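PDB 7F52: Non-structural protein 2 from Infectious bronchitis virus, which is of incompletely understood function but is one of the replicase non-structural proteins released from the coronavirus polyprotein during infection. Local coordinates for residues A[273-278]-A[358-363]; A[365-370]-A[410-415]; A[384-389]-A[434-439]; A[459-464]-A[482-487]. One frame throughout, in Å; residues are numbered along the deposited sequence.

Contact 1. Residues A[273-278]-A[358-363]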
# COMPACT_ATOMS: atom_id res chain seq x y z
N PHE A 273 14.16 -5.24 10.92
CA PHE A 273 14.71 -4.19 10.08
C PHE A 273 14.03 -2.88 10.39
O PHE A 273 13.17 -2.84 11.26
CB PHE A 273 14.56 -4.54 8.61
CG PHE A 273 15.41 -5.70 8.20
CD1 PHE A 273 14.92 -6.99 8.29
CD2 PHE A 273 16.70 -5.50 7.77
CE1 PHE A 273 15.71 -8.07 7.92
CE2 PHE A 273 17.50 -6.57 7.40
CZ PHE A 273 17.01 -7.86 7.48
N LYS A 274 14.43 -1.80 9.73
CA LYS A 274 13.94 -0.48 10.13
C LYS A 274 12.41 -0.46 10.23
O LYS A 274 11.85 -0.03 11.24
CB LYS A 274 14.40 0.60 9.16
CG LYS A 274 15.83 1.09 9.37
CD LYS A 274 16.09 2.29 8.43
CE LYS A 274 17.26 2.02 7.48
NZ LYS A 274 17.02 2.53 6.09
N GLU A 275 11.74 -0.97 9.20
CA GLU A 275 10.30 -0.84 9.12
C GLU A 275 9.57 -2.16 8.93
O GLU A 275 8.42 -2.16 8.47
CB GLU A 275 9.94 0.11 7.99
CG GLU A 275 10.32 1.53 8.33
CD GLU A 275 10.40 2.44 7.10
OE1 GLU A 275 10.63 1.94 5.95
OE2 GLU A 275 10.24 3.66 7.31
N ALA A 276 10.19 -3.26 9.31
CA ALA A 276 9.55 -4.54 9.13
C ALA A 276 10.20 -5.60 9.95
O ALA A 276 11.41 -5.61 10.12
CB ALA A 276 9.56 -4.95 7.67
N ALA A 277 9.37 -6.48 10.51
CA ALA A 277 9.83 -7.66 11.20
C ALA A 277 9.78 -8.79 10.20
O ALA A 277 8.84 -8.88 9.39
CB ALA A 277 8.96 -7.97 12.38
N VAL A 278 10.76 -9.68 10.24
CA VAL A 278 10.69 -10.81 9.35
C VAL A 278 11.00 -12.03 10.16
O VAL A 278 11.64 -11.97 11.21
CB VAL A 278 11.69 -10.72 8.11
CG1 VAL A 278 11.33 -9.55 7.20
CG2 VAL A 278 13.13 -10.60 8.56
N ALA A 358 10.44 -6.19 -1.07
CA ALA A 358 11.78 -5.71 -0.73
C ALA A 358 11.73 -4.72 0.44
O ALA A 358 10.91 -3.78 0.42
CB ALA A 358 12.43 -5.05 -1.96
N LEU A 359 12.56 -4.91 1.45
CA LEU A 359 12.59 -3.96 2.57
C LEU A 359 13.56 -2.84 2.25
O LEU A 359 14.44 -3.00 1.40
CB LEU A 359 12.98 -4.63 3.89
CG LEU A 359 12.07 -5.81 4.26
CD1 LEU A 359 12.47 -6.45 5.61
CD2 LEU A 359 10.61 -5.41 4.26
N HIS A 360 13.41 -1.70 2.92
CA HIS A 360 14.18 -0.53 2.53
C HIS A 360 15.52 -0.35 3.24
O HIS A 360 16.15 0.70 3.14
CB HIS A 360 13.29 0.70 2.69
CG HIS A 360 12.10 0.67 1.79
ND1 HIS A 360 11.09 1.61 1.84
CD2 HIS A 360 11.74 -0.21 0.83
CE1 HIS A 360 10.17 1.32 0.93
NE2 HIS A 360 10.54 0.22 0.30
N ASP A 361 16.00 -1.39 3.90
CA ASP A 361 17.37 -1.41 4.42
C ASP A 361 18.15 -1.71 3.12
O ASP A 361 18.12 -2.83 2.60
CB ASP A 361 17.48 -2.48 5.50
CG ASP A 361 16.42 -2.32 6.59
OD1 ASP A 361 15.23 -2.63 6.33
OD2 ASP A 361 16.78 -1.88 7.71
N VAL A 362 18.85 -0.73 2.58
CA VAL A 362 19.52 -0.90 1.30
C VAL A 362 21.00 -0.89 1.67
O VAL A 362 21.44 -0.05 2.45
CB VAL A 362 19.30 0.17 0.21
CG1 VAL A 362 20.23 -0.08 -1.00
CG2 VAL A 362 17.84 0.23 -0.22
N HIS A 363 21.76 -1.83 1.10
CA HIS A 363 23.22 -1.82 1.21
C HIS A 363 23.91 -1.66 -0.13
O HIS A 363 23.32 -1.92 -1.19
CB HIS A 363 23.72 -3.09 1.88
CG HIS A 363 23.47 -3.14 3.36
ND1 HIS A 363 22.20 -3.15 3.89
CD2 HIS A 363 24.32 -3.17 4.41
CE1 HIS A 363 22.28 -3.20 5.21
NE2 HIS A 363 23.56 -3.21 5.55
O HOH W 1 17.98 2.26 2.88
O HOH W 2 10.81 -0.32 4.53
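Asp361 reaches from an irregular break in strand 357-371 to the tight hairpin turn that joins strands 270-273 and 276-281, and meets Phe273 and Lys274 there. Its CB lies 3.9 Å from CD2 of the Phe273 ring. CG comes nearer that same CD2, at 3.4 Å, with the carboxylate and ring planes 65° apart, so the two groups are tilted rather than stacked. OD1 rests against CB of Phe273, while OD2 accepts the backbone N-H of Lys274 at 3.1 Å between N and OD2. This bond is nearly straight (164°) and uses the syn lone pair of OD2. With chi1 at -53°, CG of Asp361 stands beside its own backbone N, which turns the carboxylate to the hairpin. Leu359 supplies the apolar half: CD2 meets CB of Ala276 at 3.6 Å, while CD1 sits 3.7 Å from both Phe273 CD1 and Val278 CG1. Pro352, on strand 347-354, touches Phe273, Leu359 and Asp361 alike. At the more exposed side, a water donates to Glu275 OE1 at 2.7 Å and is weakly bound by His360 N, while His360 NE2 is hydrogen-bonded to Thr303. The four-stranded antiparallel sheet is thus joined to the mixed sheet through a hairpin tip. A buried carboxylate accepting a main-chain N-H probably helps to hold the turn in place, and Lys274 nearby probably favours the charged form of Asp361.

Contact 2. Residues A[365-370]-A[410-415]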
# COMPACT_ATOMS: atom_id res chain seq x y z
N CYS A 365 26.61 -2.54 -3.14
CA CYS A 365 27.20 -3.72 -3.76
C CYS A 365 28.32 -3.32 -4.70
O CYS A 365 28.35 -2.22 -5.26
CB CYS A 365 26.15 -4.53 -4.53
SG CYS A 365 25.06 -5.51 -3.47
N GLU A 366 29.28 -4.22 -4.88
CA GLU A 366 30.25 -3.98 -5.93
C GLU A 366 30.45 -5.28 -6.72
O GLU A 366 30.11 -6.38 -6.27
CB GLU A 366 31.57 -3.46 -5.36
CG GLU A 366 32.47 -4.56 -4.88
CD GLU A 366 33.66 -4.06 -4.09
OE1 GLU A 366 33.96 -2.83 -4.16
OE2 GLU A 366 34.29 -4.90 -3.40
N ARG A 367 31.04 -5.12 -7.90
CA ARG A 367 31.21 -6.21 -8.84
C ARG A 367 32.73 -6.44 -9.04
O ARG A 367 33.44 -5.56 -9.53
CB ARG A 367 30.52 -5.84 -10.14
CG ARG A 367 29.97 -6.94 -10.96
CD ARG A 367 29.67 -6.32 -12.30
NE ARG A 367 28.72 -7.05 -13.12
CZ ARG A 367 28.22 -6.58 -14.25
NH1 ARG A 367 28.57 -5.38 -14.69
NH2 ARG A 367 27.33 -7.31 -14.92
N VAL A 368 33.21 -7.61 -8.64
CA VAL A 368 34.64 -7.82 -8.64
C VAL A 368 35.11 -8.53 -9.91
O VAL A 368 34.69 -9.65 -10.22
CB VAL A 368 35.10 -8.63 -7.42
CG1 VAL A 368 36.62 -8.78 -7.44
CG2 VAL A 368 34.63 -7.98 -6.12
N VAL A 369 36.01 -7.85 -10.61
CA VAL A 369 36.57 -8.32 -11.88
C VAL A 369 38.06 -8.66 -11.78
O VAL A 369 38.88 -7.84 -11.35
CB VAL A 369 36.40 -7.26 -12.96
CG1 VAL A 369 36.80 -7.83 -14.31
CG2 VAL A 369 34.96 -6.77 -12.97
N CYS A 370 38.41 -9.88 -12.17
CA CYS A 370 39.80 -10.31 -12.14
C CYS A 370 40.54 -10.00 -13.46
O CYS A 370 40.16 -10.51 -14.51
CB CYS A 370 39.88 -11.80 -11.84
SG CYS A 370 41.57 -12.41 -11.93
N LEU A 410 33.99 3.05 -10.85
CA LEU A 410 32.62 3.02 -11.40
C LEU A 410 31.84 1.77 -11.02
O LEU A 410 31.12 1.21 -11.86
CB LEU A 410 32.66 3.13 -12.93
CG LEU A 410 33.28 4.42 -13.48
CD1 LEU A 410 33.27 4.47 -15.04
CD2 LEU A 410 32.58 5.62 -12.86
N GLY A 411 31.99 1.31 -9.79
CA GLY A 411 31.12 0.27 -9.27
C GLY A 411 31.76 -1.09 -9.33
O GLY A 411 31.15 -2.12 -9.03
N HIS A 412 33.03 -1.11 -9.70
CA HIS A 412 33.69 -2.38 -9.81
C HIS A 412 34.95 -2.35 -9.00
O HIS A 412 35.56 -1.29 -8.80
CB HIS A 412 33.98 -2.70 -11.28
CG HIS A 412 32.74 -2.88 -12.11
ND1 HIS A 412 31.99 -1.82 -12.58
CD2 HIS A 412 32.11 -4.00 -12.54
CE1 HIS A 412 30.96 -2.28 -13.26
NE2 HIS A 412 31.01 -3.60 -13.25
N LYS A 413 35.32 -3.52 -8.48
CA LYS A 413 36.64 -3.66 -7.89
C LYS A 413 37.49 -4.51 -8.83
O LYS A 413 37.08 -5.62 -9.20
CB LYS A 413 36.56 -4.29 -6.50
CG LYS A 413 37.82 -4.00 -5.71
CD LYS A 413 38.23 -5.17 -4.85
CE LYS A 413 38.39 -4.79 -3.40
NZ LYS A 413 38.25 -6.01 -2.55
N PHE A 414 38.65 -3.99 -9.24
CA PHE A 414 39.58 -4.75 -10.10
C PHE A 414 40.72 -5.36 -9.28
O PHE A 414 41.43 -4.68 -8.54
CB PHE A 414 40.14 -3.86 -11.21
CG PHE A 414 39.11 -3.44 -12.20
CD1 PHE A 414 38.66 -4.32 -13.17
CD2 PHE A 414 38.54 -2.17 -12.12
CE1 PHE A 414 37.65 -3.94 -14.07
CE2 PHE A 414 37.54 -1.79 -13.00
CZ PHE A 414 37.09 -2.68 -13.98
N VAL A 415 40.84 -6.68 -9.38
CA VAL A 415 41.89 -7.43 -8.71
C VAL A 415 42.69 -8.34 -9.64
O VAL A 415 42.13 -8.94 -10.57
CB VAL A 415 41.30 -8.47 -7.71
CG1 VAL A 415 40.56 -7.78 -6.59
CG2 VAL A 415 40.38 -9.46 -8.42
O HOH W 3 36.38 -4.88 -1.04
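Glu366 packs against Lys413 where strand 365-370 runs parallel to strand 412-415, the two being neighbours in the mixed sheet and crossing at -26°. Its CD lies 3.8 Å from Lys413 CB. The charged ends stay beyond salt-bridge range, but a water links them, donating to Glu366 OE2 and accepting from Lys413 NZ at 2.7 Å; Glu366 OE1 pairs instead with Lys408. Arg367 then binds the other strand through both backbone polar atoms, its N donating to Gly411 O in the carbonyl plane and its O accepting from Lys413 N at 3.0 Å. Its extended side chain runs beside His412, pointing the same way, and NH1 gives a weak, nearly straight bond to NE2 (3.3 Å), made edge to edge with the planes 33° apart. NH2 holds Asp313 in a salt bridge. Val368, on the face shared with Lys413 and Val415, brings CG1 to 3.9 Å from Val415 CG2. Val369 continues the parallel pairing: its N donates to Lys413 O at 2.8 Å, and its O accepts from Val415 N at 3.0 Å. On the face of His412 and Phe414, its CB lies 3.7 Å from Phe414 CD1. Cys370 closes the row, CB beside Val415 CG2. Since His412 ND1 donates to Leu410 O while NE2 weakly accepts from Arg367, the ring has a partner at each nitrogen and is probably neutral, its proton on ND1.

Contact 3. Residues A[384-389]-A[434-439]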
# COMPACT_ATOMS: atom_id res chain seq x y z
N ILE A 384 39.70 3.84 -19.83
CA ILE A 384 39.84 5.28 -20.10
C ILE A 384 38.58 5.78 -20.81
O ILE A 384 38.10 6.89 -20.54
CB ILE A 384 41.08 5.59 -20.96
CG1 ILE A 384 42.36 5.35 -20.17
CG2 ILE A 384 41.05 7.04 -21.48
CD1 ILE A 384 43.60 5.80 -20.93
N LEU A 385 38.03 4.97 -21.72
CA LEU A 385 36.80 5.37 -22.38
C LEU A 385 35.68 5.49 -21.34
O LEU A 385 34.99 6.52 -21.26
CB LEU A 385 36.44 4.40 -23.52
CG LEU A 385 37.33 4.49 -24.78
CD1 LEU A 385 37.01 3.39 -25.77
CD2 LEU A 385 37.25 5.85 -25.49
N ALA A 386 35.53 4.46 -20.50
CA ALA A 386 34.52 4.52 -19.42
C ALA A 386 34.69 5.78 -18.55
O ALA A 386 33.73 6.46 -18.23
CB ALA A 386 34.56 3.26 -18.57
N ALA A 387 35.93 6.12 -18.21
CA ALA A 387 36.21 7.35 -17.47
C ALA A 387 35.78 8.61 -18.22
O ALA A 387 35.23 9.54 -17.61
CB ALA A 387 37.69 7.43 -17.13
N ILE A 388 36.05 8.68 -19.53
CA ILE A 388 35.73 9.90 -20.29
C ILE A 388 34.21 10.12 -20.34
O ILE A 388 33.72 11.26 -20.14
CB ILE A 388 36.29 9.84 -21.71
CG1 ILE A 388 37.81 9.96 -21.67
CG2 ILE A 388 35.72 10.98 -22.56
CD1 ILE A 388 38.41 10.00 -23.04
N TYR A 389 33.48 9.04 -20.59
CA TYR A 389 32.03 9.10 -20.63
C TYR A 389 31.44 9.50 -19.26
O TYR A 389 30.43 10.21 -19.18
CB TYR A 389 31.45 7.75 -21.05
CG TYR A 389 31.54 7.39 -22.52
CD1 TYR A 389 30.92 8.16 -23.50
CD2 TYR A 389 32.20 6.22 -22.93
CE1 TYR A 389 30.99 7.80 -24.86
CE2 TYR A 389 32.28 5.86 -24.27
CZ TYR A 389 31.67 6.65 -25.23
OH TYR A 389 31.74 6.28 -26.56
N ASP A 434 34.35 -5.17 -24.82
CA ASP A 434 34.15 -6.07 -23.69
C ASP A 434 34.23 -5.34 -22.36
O ASP A 434 33.50 -5.66 -21.42
CB ASP A 434 35.19 -7.19 -23.70
CG ASP A 434 34.92 -8.23 -24.74
OD1 ASP A 434 33.73 -8.41 -25.10
OD2 ASP A 434 35.89 -8.88 -25.19
N VAL A 435 35.13 -4.37 -22.28
CA VAL A 435 35.34 -3.64 -21.06
C VAL A 435 34.24 -2.59 -20.91
O VAL A 435 33.73 -2.38 -19.81
CB VAL A 435 36.74 -2.98 -21.03
CG1 VAL A 435 36.95 -2.21 -19.75
CG2 VAL A 435 37.81 -4.03 -21.19
N LEU A 436 33.87 -1.93 -22.01
CA LEU A 436 32.79 -0.94 -21.97
C LEU A 436 31.48 -1.57 -21.52
O LEU A 436 30.67 -0.92 -20.87
CB LEU A 436 32.62 -0.28 -23.33
CG LEU A 436 33.63 0.84 -23.62
CD1 LEU A 436 33.50 1.36 -25.04
CD2 LEU A 436 33.50 1.98 -22.60
N ARG A 437 31.29 -2.84 -21.85
CA ARG A 437 30.07 -3.55 -21.49
C ARG A 437 29.86 -3.58 -19.98
O ARG A 437 28.72 -3.54 -19.49
CB ARG A 437 30.11 -4.98 -22.05
CG ARG A 437 29.32 -5.15 -23.34
CD ARG A 437 29.81 -6.32 -24.19
NE ARG A 437 29.82 -5.97 -25.62
CZ ARG A 437 30.14 -6.81 -26.60
NH1 ARG A 437 30.48 -8.07 -26.32
NH2 ARG A 437 30.13 -6.40 -27.87
N LEU A 438 30.97 -3.64 -19.24
CA LEU A 438 30.94 -3.62 -17.77
C LEU A 438 30.20 -2.43 -17.23
O LEU A 438 29.48 -2.54 -16.26
CB LEU A 438 32.37 -3.63 -17.20
CG LEU A 438 32.97 -5.02 -17.39
CD1 LEU A 438 34.31 -5.15 -16.74
CD2 LEU A 438 31.99 -5.98 -16.79
N PHE A 439 30.37 -1.29 -17.88
CA PHE A 439 29.86 -0.03 -17.40
C PHE A 439 28.74 0.55 -18.25
O PHE A 439 28.28 1.65 -17.97
CB PHE A 439 30.98 0.99 -17.34
CG PHE A 439 32.26 0.45 -16.81
CD1 PHE A 439 32.48 0.36 -15.44
CD2 PHE A 439 33.27 0.05 -17.68
CE1 PHE A 439 33.69 -0.14 -14.94
CE2 PHE A 439 34.47 -0.44 -17.20
CZ PHE A 439 34.69 -0.55 -15.83
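Leu436 and Phe439 of helix 432-439 meet Leu385, Ala386 and Tyr389 of helix 377-390 in a plain helix-helix packing, the short axes 9.5 Å apart at closest approach and crossing at -38°. The aliphatic contacts centre on Leu436 CD2. Although the first bond of this side chain does not aim at the other helix, its end comes nearer: with CD1 continuing the chain (chi2 174°), the other branch, CD2, is the one turned to the first helix, 3.9 Å from Leu385 CB and 3.8 Å from the backbone N of Ala386. CD1 lies 4.1 Å from Leu385 CD1, so both methyls of Leu436 lie against Leu385, whose side chain crosses it at a slant. Aromatic contacts flank this pair. CD2 of Leu436 comes near the plane of the Tyr389 ring at its CE2 edge, a loose contact of 4.4 Å between CE2 and CD2, while CB of Ala386 meets the CD2-CE2 side of the Phe439 ring at a slant. Leu385 and Tyr389 are one turn apart, and both face Leu436. Beyond the pair of helices, the Phe439 ring also meets the rings of His412 and Phe409, the latter edge-to-face, which ties the packing to the end of the mixed sheet. Leu385 is further covered by Trp450. The small Ala386 permits the close passage of the backbones, with 6.3 Å between CA of Ala386 and CA of Leu436, and its CB stands 3.6 Å from Phe439 CD2.

Contact 4. Residues A[459-464]-A[482-487]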
# COMPACT_ATOMS: atom_id res chain seq x y z
N GLU A 459 34.75 12.98 -33.97
CA GLU A 459 34.05 13.94 -33.14
C GLU A 459 34.21 13.59 -31.65
O GLU A 459 34.48 14.47 -30.82
CB GLU A 459 32.58 14.01 -33.53
CG GLU A 459 32.28 15.10 -34.55
CD GLU A 459 32.96 16.41 -34.20
OE1 GLU A 459 32.66 16.94 -33.11
OE2 GLU A 459 33.80 16.89 -35.00
N PHE A 460 34.04 12.32 -31.33
CA PHE A 460 34.32 11.83 -29.99
C PHE A 460 35.70 12.22 -29.47
O PHE A 460 35.83 12.81 -28.40
CB PHE A 460 34.19 10.31 -29.96
CG PHE A 460 34.47 9.73 -28.62
CD1 PHE A 460 33.52 9.83 -27.62
CD2 PHE A 460 35.67 9.11 -28.36
CE1 PHE A 460 33.78 9.31 -26.36
CE2 PHE A 460 35.93 8.58 -27.10
CZ PHE A 460 34.99 8.68 -26.11
N TRP A 461 36.74 11.91 -30.24
CA TRP A 461 38.11 12.12 -29.80
C TRP A 461 38.47 13.61 -29.76
O TRP A 461 39.37 14.02 -29.03
CB TRP A 461 39.09 11.34 -30.68
CG TRP A 461 38.95 9.86 -30.47
CD1 TRP A 461 38.27 8.97 -31.27
CD2 TRP A 461 39.46 9.10 -29.37
NE1 TRP A 461 38.35 7.70 -30.73
CE2 TRP A 461 39.06 7.75 -29.56
CE3 TRP A 461 40.24 9.41 -28.24
CZ2 TRP A 461 39.40 6.73 -28.66
CZ3 TRP A 461 40.58 8.39 -27.35
CH2 TRP A 461 40.16 7.07 -27.57
N ARG A 462 37.77 14.42 -30.53
CA ARG A 462 38.11 15.83 -30.54
C ARG A 462 37.61 16.46 -29.25
O ARG A 462 38.29 17.30 -28.65
CB ARG A 462 37.54 16.55 -31.76
CG ARG A 462 38.30 17.81 -32.10
CD ARG A 462 37.38 19.00 -32.11
NE ARG A 462 36.01 18.61 -32.41
CZ ARG A 462 34.95 19.38 -32.18
NH1 ARG A 462 35.10 20.60 -31.67
NH2 ARG A 462 33.73 18.94 -32.47
N LEU A 463 36.42 16.03 -28.84
CA LEU A 463 35.79 16.52 -27.61
C LEU A 463 36.47 15.96 -26.37
O LEU A 463 36.68 16.69 -25.39
CB LEU A 463 34.29 16.15 -27.61
CG LEU A 463 33.43 17.03 -28.51
CD1 LEU A 463 31.96 16.86 -28.21
CD2 LEU A 463 33.84 18.50 -28.37
N ALA A 464 36.80 14.68 -26.40
CA ALA A 464 37.57 14.05 -25.34
C ALA A 464 38.81 14.86 -25.09
O ALA A 464 39.12 15.21 -23.94
CB ALA A 464 37.92 12.63 -25.69
N ALA A 482 45.85 6.15 -33.06
CA ALA A 482 45.67 6.60 -34.44
C ALA A 482 44.66 7.76 -34.47
O ALA A 482 44.88 8.78 -35.15
CB ALA A 482 45.23 5.47 -35.33
N GLN A 483 43.59 7.62 -33.69
CA GLN A 483 42.54 8.64 -33.62
C GLN A 483 43.04 9.91 -32.94
O GLN A 483 42.71 11.03 -33.35
CB GLN A 483 41.31 8.08 -32.88
CG GLN A 483 40.71 6.93 -33.67
CD GLN A 483 39.37 7.24 -34.31
OE1 GLN A 483 38.34 6.83 -33.83
NE2 GLN A 483 39.39 8.08 -35.31
N MET A 484 43.88 9.76 -31.93
CA MET A 484 44.34 10.95 -31.25
C MET A 484 45.37 11.65 -32.13
O MET A 484 45.38 12.88 -32.20
CB MET A 484 44.90 10.63 -29.85
CG MET A 484 43.85 10.61 -28.74
SD MET A 484 42.83 12.10 -28.72
CE MET A 484 44.10 13.37 -28.72
N ALA A 485 46.20 10.87 -32.81
CA ALA A 485 47.12 11.43 -33.82
C ALA A 485 46.37 12.29 -34.84
O ALA A 485 46.75 13.43 -35.11
CB ALA A 485 47.90 10.33 -34.53
N ILE A 486 45.28 11.75 -35.39
CA ILE A 486 44.47 12.53 -36.34
C ILE A 486 43.89 13.82 -35.71
O ILE A 486 43.93 14.89 -36.34
CB ILE A 486 43.34 11.67 -36.94
CG1 ILE A 486 43.93 10.56 -37.81
CG2 ILE A 486 42.39 12.50 -37.77
CD1 ILE A 486 42.98 9.40 -38.01
N VAL A 487 43.38 13.74 -34.48
CA VAL A 487 42.87 14.91 -33.76
C VAL A 487 43.95 16.00 -33.56
O VAL A 487 43.70 17.19 -33.81
CB VAL A 487 42.29 14.52 -32.36
CG1 VAL A 487 42.24 15.72 -31.42
CG2 VAL A 487 40.90 13.90 -32.49
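Helices 459-464 and 482-487 cross steeply at -70°, their short axes 9.3 Å apart, and the backbones come nearest where Arg462 and Val487 have their CA atoms 5.8 Å from each other. Trp461 carries most of the contact. Its side chain leaves the backbone toward the second helix; Gln483 and Met484 meet the indole and Val487 its CB. Gln483 lays its CB over one face in a CH-pi contact, 3.6 Å from the centroid of the five-membered ring and 15° off the ring normal. Beside the six-membered ring, Met484 makes a Met-aromatic contact of oblique kind, SD standing well away from the ring normal. The bend of the methionine chain at chi2 brings SD back beside the indole, where SD and CG both lie 3.8 Å from Trp461 CE3. Val487 packs on the base of the Trp461 side chain, its CG2 3.6 Å from Trp461 CB and 3.7 Å from Arg462 N, covering the start of the side chain and the adjoining backbone together. On the indole face opposite Gln483, CD2 of Phe460 lies 3.7 Å above the plane, so the ring is clasped between its own helix and the next. Around this apolar joint, Leu385 of helix 377-390 touches Trp461 and Phe460, Tyr465 and Phe458 of helix 455-467 cover Val487, and Phe512 of helix 511-519 packs on Gln483, placing the crossing within a cluster of helices.

In the fold
The four contacts run in order from the middle of the elongated chain toward its C-terminal part: contact 1 lies about 11 Å from the chain centre and contact 4 about 42 Å (centre to centre). Contacts 1, 3 and 4 are buried, whereas contact 2 is partly buried. Contacts 1 and 2 are joined only along strand 357-371, the first docking a hairpin by a carboxylate, the second extending the sheet by parallel backbone bonds. Contacts 3 and 4 are instead apolar helix packings. Contacts 2 and 3 touch, as do 3 and 4: Phe414 CZ is 3.7 Å from Phe439 CZ, and Leu385 CD2 is 3.8 Å from Trp461 CH2.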